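Local coordinates for protein putative oxidoreductase molybdopterin-binding subunit (Sulfolobus tokodaii, PDB 4ZOH) that probably serves as the molybdenum-cofactor-binding catalytic subunit of an oxidoreductase of the xanthine dehydrogenase and aldehyde oxidase family, at residues I557-G569 with L658-I670. Numbering follows the deposited sequence.
With MCN (pterin cytosine dinucleotide), chain D.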
ATOM      1  N   ILE A 557     -21.125   1.170 -22.914  1.00 29.23           N
ATOM      2  CA  ILE A 557     -21.227  -0.238 -22.630  1.00 29.05           C
ATOM      3  C   ILE A 557     -21.538  -0.733 -24.022  1.00 32.96           C
ATOM      4  O   ILE A 557     -22.495  -0.233 -24.662  1.00 29.79           O
ATOM      5  CB  ILE A 557     -22.369  -0.566 -21.640  1.00 27.15           C
ATOM      6  CG1 ILE A 557     -22.088  -0.001 -20.231  1.00 28.40           C
ATOM      7  CG2 ILE A 557     -22.653  -2.071 -21.627  1.00 26.78           C
ATOM      8  CD1 ILE A 557     -23.285  -0.069 -19.256  1.00 31.19           C
ATOM      9  N   TYR A 558     -20.734  -1.680 -24.484  1.00 29.04           N
ATOM     10  CA  TYR A 558     -20.979  -2.360 -25.742  1.00 32.76           C
ATOM     11  C   TYR A 558     -21.659  -3.699 -25.457  1.00 33.99           C
ATOM     12  O   TYR A 558     -21.034  -4.632 -24.984  1.00 35.75           O
ATOM     13  CB  TYR A 558     -19.639  -2.525 -26.537  1.00 32.82           C
ATOM     14  CG  TYR A 558     -19.800  -3.267 -27.857  1.00 32.93           C
ATOM     15  CD1 TYR A 558     -20.508  -2.674 -28.951  1.00 32.40           C
ATOM     16  CD2 TYR A 558     -19.271  -4.549 -28.025  1.00 28.63           C
ATOM     17  CE1 TYR A 558     -20.662  -3.359 -30.168  1.00 35.73           C
ATOM     18  CE2 TYR A 558     -19.449  -5.240 -29.240  1.00 34.03           C
ATOM     19  CZ  TYR A 558     -20.137  -4.626 -30.298  1.00 30.93           C
ATOM     20  OH  TYR A 558     -20.290  -5.273 -31.465  1.00 33.83           O
ATOM     21  N   ASN A 559     -22.971  -3.752 -25.663  1.00 40.24           N
ATOM     22  CA  ASN A 559     -23.750  -4.987 -25.462  1.00 40.07           C
ATOM     23  C   ASN A 559     -23.471  -5.895 -26.667  1.00 33.42           C
ATOM     24  O   ASN A 559     -23.376  -5.432 -27.760  1.00 32.37           O
ATOM     25  CB  ASN A 559     -25.252  -4.688 -25.255  1.00 39.62           C
ATOM     26  CG  ASN A 559     -25.801  -3.708 -26.298  1.00 47.96           C
ATOM     27  OD1 ASN A 559     -25.187  -2.663 -26.581  1.00 55.01           O
ATOM     28  ND2 ASN A 559     -26.974  -4.027 -26.874  1.00 50.89           N
ATOM     29  N   VAL A 560     -23.240  -7.166 -26.451  1.00 31.89           N
ATOM     30  CA  VAL A 560     -22.872  -8.051 -27.585  1.00 32.09           C
ATOM     31  C   VAL A 560     -24.153  -8.729 -28.131  1.00 37.23           C
ATOM     32  O   VAL A 560     -24.667  -9.656 -27.517  1.00 31.48           O
ATOM     33  CB  VAL A 560     -21.822  -9.091 -27.166  1.00 31.61           C
ATOM     34  CG1 VAL A 560     -21.545 -10.130 -28.286  1.00 33.76           C
ATOM     35  CG2 VAL A 560     -20.524  -8.391 -26.696  1.00 28.81           C
ATOM     36  N   LYS A 561     -24.636  -8.253 -29.280  1.00 34.34           N
ATOM     37  CA  LYS A 561     -25.808  -8.832 -29.931  1.00 42.94           C
ATOM     38  C   LYS A 561     -25.484 -10.004 -30.865  1.00 40.14           C
ATOM     39  O   LYS A 561     -26.313 -10.854 -31.062  1.00 37.79           O
ATOM     40  CB  LYS A 561     -26.619  -7.739 -30.637  1.00 45.91           C
ATOM     41  CG  LYS A 561     -27.379  -6.886 -29.647  1.00 52.08           C
ATOM     42  CD  LYS A 561     -27.493  -5.440 -30.109  1.00 62.79           C
ATOM     43  CE  LYS A 561     -28.896  -4.877 -29.870  1.00 67.38           C
ATOM     44  NZ  LYS A 561     -29.044  -3.580 -30.587  1.00 73.50           N
ATOM     45  N   GLN A 562     -24.256 -10.098 -31.364  1.00 39.35           N
ATOM     46  CA  GLN A 562     -23.918 -11.096 -32.371  1.00 37.33           C
ATOM     47  C   GLN A 562     -23.456 -12.352 -31.691  1.00 39.59           C
ATOM     48  O   GLN A 562     -23.009 -12.329 -30.543  1.00 44.32           O
ATOM     49  CB  GLN A 562     -22.841 -10.575 -33.347  1.00 38.02           C
ATOM     50  CG  GLN A 562     -23.113  -9.204 -33.964  1.00 37.78           C
ATOM     51  CD  GLN A 562     -22.737  -8.053 -33.029  1.00 44.82           C
ATOM     52  OE1 GLN A 562     -22.574  -8.201 -31.766  1.00 44.93           O
ATOM     53  NE2 GLN A 562     -22.606  -6.890 -33.617  1.00 44.33           N
ATOM     54  N   PRO A 563     -23.558 -13.487 -32.392  1.00 39.70           N
ATOM     55  CA  PRO A 563     -22.970 -14.626 -31.761  1.00 32.55           C
ATOM     56  C   PRO A 563     -21.386 -14.605 -31.829  1.00 35.04           C
ATOM     57  O   PRO A 563     -20.769 -13.684 -32.433  1.00 34.09           O
ATOM     58  CB  PRO A 563     -23.589 -15.781 -32.540  1.00 33.30           C
ATOM     59  CG  PRO A 563     -23.790 -15.248 -33.914  1.00 35.26           C
ATOM     60  CD  PRO A 563     -24.174 -13.817 -33.700  1.00 36.92           C
ATOM     61  N   PRO A 564     -20.724 -15.561 -31.153  1.00 31.80           N
ATOM     62  CA  PRO A 564     -19.257 -15.513 -31.180  1.00 30.43           C
ATOM     63  C   PRO A 564     -18.715 -15.424 -32.661  1.00 30.18           C
ATOM     64  O   PRO A 564     -19.224 -16.117 -33.532  1.00 28.51           O
ATOM     65  CB  PRO A 564     -18.845 -16.852 -30.534  1.00 28.11           C
ATOM     66  CG  PRO A 564     -20.055 -17.343 -29.773  1.00 33.54           C
ATOM     67  CD  PRO A 564     -21.257 -16.506 -30.142  1.00 31.78           C
ATOM     68  N   THR A 565     -17.757 -14.541 -32.925  1.00 28.22           N
ATOM     69  CA  THR A 565     -17.082 -14.438 -34.217  1.00 27.68           C
ATOM     70  C   THR A 565     -16.005 -15.509 -34.332  1.00 29.75           C
ATOM     71  O   THR A 565     -15.346 -15.863 -33.329  1.00 29.99           O
ATOM     72  CB  THR A 565     -16.518 -13.038 -34.422  1.00 29.43           C
ATOM     73  OG1 THR A 565     -16.176 -12.843 -35.799  1.00 29.50           O
ATOM     74  CG2 THR A 565     -15.279 -12.759 -33.500  1.00 25.98           C
ATOM     75  N   THR A 566     -15.834 -16.055 -35.544  1.00 27.32           N
ATOM     76  CA  THR A 566     -15.059 -17.307 -35.718  1.00 26.46           C
ATOM     77  C   THR A 566     -13.786 -17.129 -36.594  1.00 29.65           C
ATOM     78  O   THR A 566     -13.919 -16.976 -37.815  1.00 30.98           O
ATOM     79  CB  THR A 566     -15.956 -18.419 -36.329  1.00 27.21           C
ATOM     80  OG1 THR A 566     -16.454 -17.964 -37.616  1.00 27.17           O
ATOM     81  CG2 THR A 566     -17.168 -18.776 -35.363  1.00 25.47           C
ATOM     82  N   PRO A 567     -12.550 -17.087 -35.983  1.00 32.35           N
ATOM     83  CA  PRO A 567     -11.340 -17.109 -36.844  1.00 26.98           C
ATOM     84  C   PRO A 567     -11.084 -18.539 -37.242  1.00 26.82           C
ATOM     85  O   PRO A 567     -11.680 -19.450 -36.659  1.00 26.52           O
ATOM     86  CB  PRO A 567     -10.225 -16.654 -35.895  1.00 29.67           C
ATOM     87  CG  PRO A 567     -10.666 -17.187 -34.551  1.00 29.87           C
ATOM     88  CD  PRO A 567     -12.176 -16.908 -34.557  1.00 27.87           C
ATOM     89  N   TYR A 568     -10.161 -18.737 -38.175  1.00 25.09           N
ATOM     90  CA  TYR A 568      -9.818 -20.058 -38.696  1.00 24.93           C
ATOM     91  C   TYR A 568      -8.399 -19.964 -39.256  1.00 25.32           C
ATOM     92  O   TYR A 568      -7.899 -18.866 -39.542  1.00 26.90           O
ATOM     93  CB  TYR A 568     -10.825 -20.471 -39.828  1.00 25.40           C
ATOM     94  CG  TYR A 568     -10.896 -19.444 -40.963  1.00 27.36           C
ATOM     95  CD1 TYR A 568     -10.144 -19.619 -42.148  1.00 28.59           C
ATOM     96  CD2 TYR A 568     -11.659 -18.273 -40.834  1.00 24.09           C
ATOM     97  CE1 TYR A 568     -10.220 -18.670 -43.173  1.00 28.13           C
ATOM     98  CE2 TYR A 568     -11.713 -17.316 -41.837  1.00 28.34           C
ATOM     99  CZ  TYR A 568     -10.973 -17.515 -43.004  1.00 31.35           C
ATOM    100  OH  TYR A 568     -10.996 -16.554 -43.986  1.00 27.78           O
ATOM    101  N   GLY A 569      -7.735 -21.098 -39.430  1.00 27.12           N
ATOM    102  CA  GLY A 569      -6.488 -21.074 -40.147  1.00 22.80           C
ATOM    103  C   GLY A 569      -5.926 -22.430 -40.378  1.00 24.29           C
ATOM    104  O   GLY A 569      -6.573 -23.424 -40.079  1.00 22.91           O
ATOM    105  N   LEU A 658      -9.636 -12.093 -44.765  1.00 33.85           N
ATOM    106  CA  LEU A 658     -10.723 -12.455 -45.733  1.00 31.10           C
ATOM    107  C   LEU A 658     -12.104 -12.304 -45.063  1.00 35.78           C
ATOM    108  O   LEU A 658     -13.119 -12.070 -45.723  1.00 38.39           O
ATOM    109  CB  LEU A 658     -10.555 -13.917 -46.168  1.00 28.54           C
ATOM    110  CG  LEU A 658      -9.135 -14.375 -46.532  1.00 28.97           C
ATOM    111  CD1 LEU A 658      -9.080 -15.855 -46.867  1.00 26.10           C
ATOM    112  CD2 LEU A 658      -8.622 -13.500 -47.712  1.00 29.99           C
ATOM    113  N   GLY A 659     -12.151 -12.443 -43.742  1.00 35.58           N
ATOM    114  CA  GLY A 659     -13.412 -12.345 -42.982  1.00 32.90           C
ATOM    115  C   GLY A 659     -13.212 -11.519 -41.722  1.00 33.99           C
ATOM    116  O   GLY A 659     -12.442 -11.923 -40.870  1.00 34.92           O
ATOM    117  N   LYS A 660     -13.840 -10.337 -41.669  1.00 32.26           N
ATOM    118  CA  LYS A 660     -13.961  -9.492 -40.461  1.00 35.88           C
ATOM    119  C   LYS A 660     -15.161  -9.909 -39.590  1.00 37.75           C
ATOM    120  O   LYS A 660     -16.106 -10.587 -40.059  1.00 33.98           O
ATOM    121  CB  LYS A 660     -14.076  -8.015 -40.805  1.00 34.55           C
ATOM    122  CG  LYS A 660     -12.873  -7.426 -41.571  1.00 40.56           C
ATOM    123  CD  LYS A 660     -13.215  -6.080 -42.194  1.00 36.46           C
ATOM    124  CE  LYS A 660     -13.822  -5.085 -41.217  1.00 42.63           C
ATOM    125  NZ  LYS A 660     -14.503  -3.921 -41.878  1.00 48.21           N
ATOM    126  N   SER A 661     -15.106  -9.523 -38.321  1.00 31.09           N
ATOM    127  CA  SER A 661     -16.182  -9.821 -37.395  1.00 31.02           C
ATOM    128  C   SER A 661     -17.259  -8.771 -37.637  1.00 29.01           C
ATOM    129  O   SER A 661     -16.998  -7.761 -38.294  1.00 30.12           O
ATOM    130  CB  SER A 661     -15.649  -9.753 -35.946  1.00 26.41           C
ATOM    131  OG  SER A 661     -15.529  -8.402 -35.600  1.00 25.61           O
ATOM    132  N   PRO A 662     -18.485  -8.974 -37.121  1.00 31.27           N
ATOM    133  CA  PRO A 662     -19.446  -7.831 -37.276  1.00 31.23           C
ATOM    134  C   PRO A 662     -19.198  -6.648 -36.304  1.00 34.01           C
ATOM    135  O   PRO A 662     -19.889  -5.633 -36.379  1.00 32.78           O
ATOM    136  CB  PRO A 662     -20.827  -8.461 -37.019  1.00 31.64           C
ATOM    137  CG  PRO A 662     -20.550  -9.800 -36.353  1.00 34.73           C
ATOM    138  CD  PRO A 662     -19.132 -10.220 -36.658  1.00 33.34           C
ATOM    139  N   HIS A 663     -18.224  -6.767 -35.407  1.00 28.49           N
ATOM    140  CA  HIS A 663     -18.024  -5.735 -34.366  1.00 29.81           C
ATOM    141  C   HIS A 663     -17.328  -4.490 -34.929  1.00 30.43           C
ATOM    142  O   HIS A 663     -16.606  -4.575 -35.938  1.00 29.13           O
ATOM    143  CB  HIS A 663     -17.206  -6.353 -33.203  1.00 28.23           C
ATOM    144  CG  HIS A 663     -17.847  -7.594 -32.633  1.00 26.85           C
ATOM    145  ND1 HIS A 663     -19.035  -7.567 -31.916  1.00 28.28           N
ATOM    146  CD2 HIS A 663     -17.495  -8.895 -32.727  1.00 23.19           C
ATOM    147  CE1 HIS A 663     -19.346  -8.803 -31.536  1.00 25.15           C
ATOM    148  NE2 HIS A 663     -18.439  -9.628 -32.041  1.00 29.13           N
ATOM    149  N   PRO A 664     -17.510  -3.339 -34.266  1.00 27.72           N
ATOM    150  CA  PRO A 664     -16.906  -2.098 -34.760  1.00 30.75           C
ATOM    151  C   PRO A 664     -15.379  -2.166 -34.942  1.00 31.62           C
ATOM    152  O   PRO A 664     -14.833  -1.362 -35.670  1.00 34.16           O
ATOM    153  CB  PRO A 664     -17.263  -1.039 -33.678  1.00 30.44           C
ATOM    154  CG  PRO A 664     -18.473  -1.588 -33.007  1.00 30.62           C
ATOM    155  CD  PRO A 664     -18.439  -3.111 -33.150  1.00 28.20           C
ATOM    156  N   THR A 665     -14.695  -3.108 -34.316  1.00 30.40           N
ATOM    157  CA  THR A 665     -13.255  -3.212 -34.533  1.00 30.25           C
ATOM    158  C   THR A 665     -12.972  -4.037 -35.799  1.00 31.09           C
ATOM    159  O   THR A 665     -11.868  -3.950 -36.316  1.00 28.66           O
ATOM    160  CB  THR A 665     -12.520  -3.867 -33.341  1.00 28.46           C
ATOM    161  OG1 THR A 665     -13.047  -5.191 -33.160  1.00 27.70           O
ATOM    162  CG2 THR A 665     -12.742  -3.038 -32.078  1.00 29.78           C
ATOM    163  N   GLY A 666     -13.948  -4.846 -36.256  1.00 29.66           N
ATOM    164  CA  GLY A 666     -13.714  -5.875 -37.316  1.00 29.52           C
ATOM    165  C   GLY A 666     -12.866  -7.089 -36.935  1.00 29.14           C
ATOM    166  O   GLY A 666     -12.670  -8.038 -37.742  1.00 24.92           O
ATOM    167  N   SER A 667     -12.369  -7.097 -35.692  1.00 27.76           N
ATOM    168  CA  SER A 667     -11.412  -8.114 -35.228  1.00 23.18           C
ATOM    169  C   SER A 667     -12.082  -9.375 -34.646  1.00 23.81           C
ATOM    170  O   SER A 667     -13.182  -9.315 -34.132  1.00 24.23           O
ATOM    171  CB  SER A 667     -10.546  -7.475 -34.112  1.00 26.78           C
ATOM    172  OG  SER A 667     -11.320  -7.258 -32.921  1.00 22.17           O
ATOM    173  N   LYS A 668     -11.386 -10.502 -34.692  1.00 22.56           N
ATOM    174  CA  LYS A 668     -11.763 -11.711 -34.016  1.00 25.64           C
ATOM    175  C   LYS A 668     -10.602 -12.019 -33.071  1.00 27.48           C
ATOM    176  O   LYS A 668      -9.479 -11.501 -33.274  1.00 25.46           O
ATOM    177  CB  LYS A 668     -11.940 -12.895 -35.024  1.00 21.61           C
ATOM    178  CG  LYS A 668     -12.801 -12.474 -36.231  1.00 22.01           C
ATOM    179  CD  LYS A 668     -13.175 -13.649 -37.151  1.00 22.59           C
ATOM    180  CE  LYS A 668     -14.116 -13.220 -38.304  1.00 22.14           C
ATOM    181  NZ  LYS A 668     -14.577 -14.512 -38.950  1.00 23.03           N
ATOM    182  N   GLY A 669     -10.845 -12.917 -32.101  1.00 22.36           N
ATOM    183  CA  GLY A 669      -9.829 -13.275 -31.159  1.00 23.11           C
ATOM    184  C   GLY A 669      -8.785 -14.239 -31.631  1.00 25.83           C
ATOM    185  O   GLY A 669      -9.082 -15.229 -32.356  1.00 26.66           O
ATOM    186  N   ILE A 670      -7.560 -14.011 -31.163  1.00 22.17           N
ATOM    187  CA  ILE A 670      -6.466 -14.920 -31.413  1.00 20.39           C
ATOM    188  C   ILE A 670      -5.840 -15.458 -30.114  1.00 19.25           C
ATOM    189  O   ILE A 670      -4.927 -16.344 -30.142  1.00 18.68           O
ATOM    190  CB  ILE A 670      -5.348 -14.156 -32.225  1.00 22.45           C
ATOM    191  CG1 ILE A 670      -4.373 -15.171 -32.887  1.00 18.07           C
ATOM    192  CG2 ILE A 670      -4.552 -13.202 -31.277  1.00 19.04           C
ATOM    193  CD1 ILE A 670      -3.490 -14.633 -34.017  1.00 20.15           C
TER
HETATM  194  N1  MCN D 801      -4.998  -8.962 -31.348  1.00 26.58           N
HETATM  195  C2  MCN D 801      -4.982  -8.110 -32.441  1.00 27.83           C
HETATM  196  N3  MCN D 801      -5.844  -8.279 -33.491  1.00 26.87           N
HETATM  197  C4  MCN D 801      -6.739  -9.342 -33.444  1.00 26.25           C
HETATM  198  C5  MCN D 801      -6.766 -10.209 -32.352  1.00 26.33           C
HETATM  199  C6  MCN D 801      -5.902 -10.007 -31.274  1.00 24.07           C
HETATM  200  O2  MCN D 801      -4.207  -7.153 -32.530  1.00 27.20           O
HETATM  201  N4  MCN D 801      -7.561  -9.489 -34.461  1.00 23.47           N
HETATM  202  C1' MCN D 801      -4.056  -8.685 -30.262  1.00 26.05           C
HETATM  203  C2D MCN D 801      -4.729  -7.795 -29.215  1.00 27.48           C
HETATM  204  O2' MCN D 801      -4.493  -6.435 -29.421  1.00 34.26           O
HETATM  205  C3' MCN D 801      -4.011  -8.181 -27.950  1.00 26.77           C
HETATM  206  C4D MCN D 801      -4.023  -9.644 -28.112  1.00 27.36           C
HETATM  207  O4D MCN D 801      -3.736  -9.864 -29.561  1.00 26.77           O
HETATM  208  O3' MCN D 801      -2.707  -7.716 -27.889  1.00 26.35           O
HETATM  209  C5' MCN D 801      -5.462  -9.794 -27.657  1.00 28.96           C
HETATM  210  O5' MCN D 801      -5.942 -10.977 -27.947  1.00 29.72           O
HETATM  211  PA  MCN D 801      -7.523 -11.340 -27.851  1.00 25.88           P
HETATM  212  O1A MCN D 801      -8.496 -10.271 -27.760  1.00 26.43           O
HETATM  213  O2A MCN D 801      -7.551 -12.335 -28.977  1.00 24.53           O
HETATM  214  O3A MCN D 801      -7.383 -12.269 -26.449  1.00 25.71           O
HETATM  215  PB  MCN D 801      -7.455 -11.599 -24.983  1.00 22.58           P
HETATM  216  O1B MCN D 801      -8.920 -11.546 -24.580  1.00 23.31           O
HETATM  217  O2B MCN D 801      -6.718 -10.343 -24.813  1.00 19.76           O
HETATM  218  O3B MCN D 801      -6.690 -12.673 -24.208  1.00 20.82           O
HETATM  219  C10 MCN D 801      -7.320 -13.832 -23.595  1.00 19.76           C
HETATM  220  C9' MCN D 801      -6.582 -15.096 -23.966  1.00 20.12           C
HETATM  221  C8' MCN D 801      -6.989 -16.233 -23.190  1.00 22.27           C
HETATM  222  S8' MCN D 801      -8.686 -16.688 -23.119  1.00 25.50           S
HETATM  223  C7' MCN D 801      -6.095 -17.067 -22.590  1.00 22.72           C
HETATM  224  S7' MCN D 801      -6.569 -18.564 -21.745  1.00 24.97           S
HETATM  225  C6' MCN D 801      -4.662 -16.876 -22.708  1.00 23.76           C
HETATM  226  C7  MCN D 801      -4.338 -15.935 -23.916  1.00 24.09           C
HETATM  227  O9' MCN D 801      -5.195 -14.817 -23.804  1.00 22.33           O
HETATM  228  N5' MCN D 801      -4.033 -16.434 -21.464  1.00 22.48           N
HETATM  229  C4A MCN D 801      -2.868 -15.642 -21.423  1.00 25.33           C
HETATM  230  N8' MCN D 801      -2.918 -15.472 -23.840  1.00 23.55           N
HETATM  231  C4B MCN D 801      -2.307 -15.193 -22.654  1.00 25.90           C
HETATM  232  N1' MCN D 801      -1.179 -14.481 -22.701  1.00 24.57           N
HETATM  233  C2' MCN D 801      -0.584 -14.136 -21.561  1.00 23.89           C
HETATM  234  N2' MCN D 801       0.515 -13.416 -21.640  1.00 23.95           N
HETATM  235  N3' MCN D 801      -1.072 -14.544 -20.276  1.00 22.66           N
HETATM  236  C4' MCN D 801      -2.239 -15.338 -20.191  1.00 26.60           C
HETATM  237  O4' MCN D 801      -2.670 -15.716 -19.063  1.00 24.48           O
HETATM  238  O   HOH W   1     -18.665 -11.921 -31.350  1.00 25.34           O
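Three oxygens hold Lys668 NZ: it donates to Thr566 O at 2.8 Å, entering well above the carbonyl plane, forms a salt bridge to Asp381 OD1 and a hydrogen bond to Ser382 O. Lysine suits the place because its chain, fully extended beyond CG, carries the charge past Thr565, whose CG2 lies 3.7 Å from Lys668 CB, to these three oxygens. Both threonine hydroxyls, Thr565 OG1 and Thr566 OG1, also bond to Asp381. A methionine in place of Lys668 would probably leave the Asp381 carboxylate without its counter-charge and Thr566 O without this donor. The end of this loop, Ser667 to Ile670, lines the cofactor pocket of the molybdopterin-binding fold: Lys668 O accepts from N4 of the pterin cytosine dinucleotide at 3.0 Å, and Ile670 N donates to its phosphate oxygen O2A at 2.8 Å. Pro567 CG packs against Gly669 O, 3.3 Å away. Farther along, Tyr558 OH and His663 ND1 share a hydrogen bond of 2.7 Å, a phenol hydroxyl and a ring nitrogen, each able to donate or accept, meeting at the ring edges with the planes 78° apart. With CG anti to the backbone N (chi1 178°), the tyrosine reaches across to the histidine, and its hydroxyl end also packs on Pro664 CD. Ser661 OG, in an ST turn, accepts from His663 N and donates to Ser667 O, while Pro662 CG rests 3.6 Å from Gln562 CG.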